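Local coordinates for vitamin B12-binding protein (Vibrio cholerae O395, PDB 5YSC) that binds vitamin B12 in the periplasm and probably delivers it to the BtuC subunits of the BtuCDF ABC transporter for import, at residues Gln160-Lys164 with Pro165-Leu169. Residues are numbered along the deposited sequence; the frame is centred on the assembly and turned at random.
Sequences QLSEK and PIITL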
loop_
_atom_site.group_PDB
_atom_site.type_symbol
_atom_site.label_atom_id
_atom_site.label_comp_id
_atom_site.label_asym_id
_atom_site.label_seq_id
_atom_site.Cartn_x
_atom_site.Cartn_y
_atom_site.Cartn_z
ATOM N N GLN A 160 2.592 5.653 -12.120
ATOM C CA GLN A 160 1.834 4.737 -12.945
ATOM C C GLN A 160 1.633 3.378 -12.257
ATOM O O GLN A 160 2.606 2.698 -11.928
ATOM C CB GLN A 160 2.647 4.568 -14.230
ATOM C CG GLN A 160 1.897 4.128 -15.372
ATOM C CD GLN A 160 2.719 4.253 -16.617
ATOM O OE1 GLN A 160 3.905 4.653 -16.590
ATOM N NE2 GLN A 160 2.096 3.940 -17.728
ATOM N N LEU A 161 0.379 2.961 -12.090
ATOM C CA LEU A 161 0.077 1.613 -11.613
ATOM C C LEU A 161 0.089 0.561 -12.722
ATOM O O LEU A 161 0.240 -0.634 -12.436
ATOM C CB LEU A 161 -1.296 1.596 -10.942
ATOM C CG LEU A 161 -1.433 2.357 -9.641
ATOM C CD1 LEU A 161 -2.864 2.251 -9.202
ATOM C CD2 LEU A 161 -0.525 1.764 -8.546
ATOM N N SER A 162 -0.088 0.977 -13.970
ATOM C CA SER A 162 -0.076 0.083 -15.118
ATOM C C SER A 162 0.244 0.917 -16.347
ATOM O O SER A 162 0.072 2.134 -16.346
ATOM C CB SER A 162 -1.413 -0.638 -15.288
ATOM O OG SER A 162 -2.504 0.262 -15.140
ATOM N N GLU A 163 0.735 0.250 -17.392
ATOM C CA GLU A 163 0.934 0.928 -18.675
ATOM C C GLU A 163 -0.313 0.825 -19.559
ATOM O O GLU A 163 -0.633 1.791 -20.275
ATOM C CB GLU A 163 2.186 0.377 -19.388
ATOM C CG GLU A 163 3.517 1.048 -18.933
ATOM C CD GLU A 163 4.760 0.616 -19.713
ATOM O OE1 GLU A 163 4.706 -0.380 -20.465
ATOM O OE2 GLU A 163 5.816 1.272 -19.551
ATOM N N LYS A 164 -1.034 -0.296 -19.496
ATOM C CA LYS A 164 -2.257 -0.516 -20.281
ATOM C C LYS A 164 -3.395 -1.025 -19.400
ATOM O O LYS A 164 -3.332 -2.174 -18.920
ATOM C CB LYS A 164 -2.034 -1.518 -21.411
ATOM C CG LYS A 164 -0.770 -1.320 -22.225
ATOM C CD LYS A 164 -0.490 -2.547 -23.089
ATOM C CE LYS A 164 0.907 -2.516 -23.677
ATOM N NZ LYS A 164 1.275 -3.842 -24.270
ATOM N N PRO A 165 -4.442 -0.226 -19.139
ATOM C CA PRO A 165 -4.503 1.204 -19.432
ATOM C C PRO A 165 -3.623 1.914 -18.427
ATOM O O PRO A 165 -3.117 1.256 -17.515
ATOM C CB PRO A 165 -5.982 1.542 -19.255
ATOM C CG PRO A 165 -6.453 0.556 -18.226
ATOM C CD PRO A 165 -5.666 -0.702 -18.469
ATOM N N ILE A 166 -3.423 3.214 -18.584
ATOM C CA ILE A 166 -2.694 3.995 -17.589
ATOM C C ILE A 166 -3.659 4.322 -16.457
ATOM O O ILE A 166 -4.570 5.134 -16.628
ATOM C CB ILE A 166 -2.101 5.272 -18.190
ATOM C CG1 ILE A 166 -1.271 4.945 -19.451
ATOM C CG2 ILE A 166 -1.221 5.942 -17.187
ATOM C CD1 ILE A 166 -0.918 6.183 -20.288
ATOM N N ILE A 167 -3.464 3.684 -15.300
ATOM C CA ILE A 167 -4.156 4.032 -14.062
ATOM C C ILE A 167 -3.150 4.676 -13.126
ATOM O O ILE A 167 -2.004 4.223 -13.022
ATOM C CB ILE A 167 -4.787 2.797 -13.384
ATOM C CG1 ILE A 167 -5.632 1.995 -14.361
ATOM C CG2 ILE A 167 -5.615 3.208 -12.192
ATOM C CD1 ILE A 167 -6.772 2.744 -14.906
ATOM N N THR A 168 -3.579 5.729 -12.454
ATOM C CA THR A 168 -2.731 6.443 -11.516
ATOM C C THR A 168 -3.555 6.665 -10.254
ATOM O O THR A 168 -4.619 6.063 -10.059
ATOM C CB THR A 168 -2.192 7.746 -12.146
ATOM O OG1 THR A 168 -1.182 8.325 -11.301
ATOM C CG2 THR A 168 -3.293 8.799 -12.341
ATOM N N LEU A 169 -3.046 7.513 -9.379
ATOM C CA LEU A 169 -3.635 7.790 -8.085
ATOM C C LEU A 169 -3.992 9.261 -8.007
ATOM O O LEU A 169 -3.465 10.086 -8.763
ATOM C CB LEU A 169 -2.682 7.428 -6.939
ATOM C CG LEU A 169 -1.507 8.345 -6.565
ATOM C CD1 LEU A 169 -0.766 7.760 -5.359
ATOM C CD2 LEU A 169 -0.557 8.538 -7.726
#
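The hydroxyl of Ser162 gives its proton to the carbonyl oxygen of Pro165, OG to O 2.6 Å, approaching the acceptor nearly along the C=O axis. A chi1 of 45° sets OG between the backbone N and the carbonyl carbon of its own residue, which lets this side chain span the turn and also lie against Ile167, with OG 3.7 Å from CG1. The tight corner illustrates how a cis peptide folds a chain back on itself: the bond between Lys164 and Pro165 is cis, and their alpha carbons stand only 3.0 Å apart.

Behind the corner the two arms are tied by a backbone bond from Leu161 N to Ile167 O, 2.9 Å long and fairly straight at 159°. Leu161 lies over the same carbonyl, its CB 3.4 Å from Ile167 O, while its CD1 reaches the CG2 branch of Ile167 in a looser apolar contact. Another face of the turn is filled by Ile166. Its CG1 rests 3.3 Å from Glu163 O, and its CG2 meets the extended side chain of Gln160, which runs past it obliquely with NE2 at 3.9 Å. The amide of Gln160 is held from outside the turn, where OE1 accepts a bond from Trp224 NE1; Glu163 OE2 likewise accepts a bond from the backbone N-H of Met223.

The returning arm pairs antiparallel with strand 197-198, and Ile166 packs on Val198. Leu161 also touches the bound cyanocobalamin and so belongs to the ligand pocket. A type VIb turn over Glu163-Ile166, with cis-proline Pro165 at its third position, thus follows strand 155-159 of one parallel sheet and brings a leucine to the corrinoid pocket of this periplasmic binding protein.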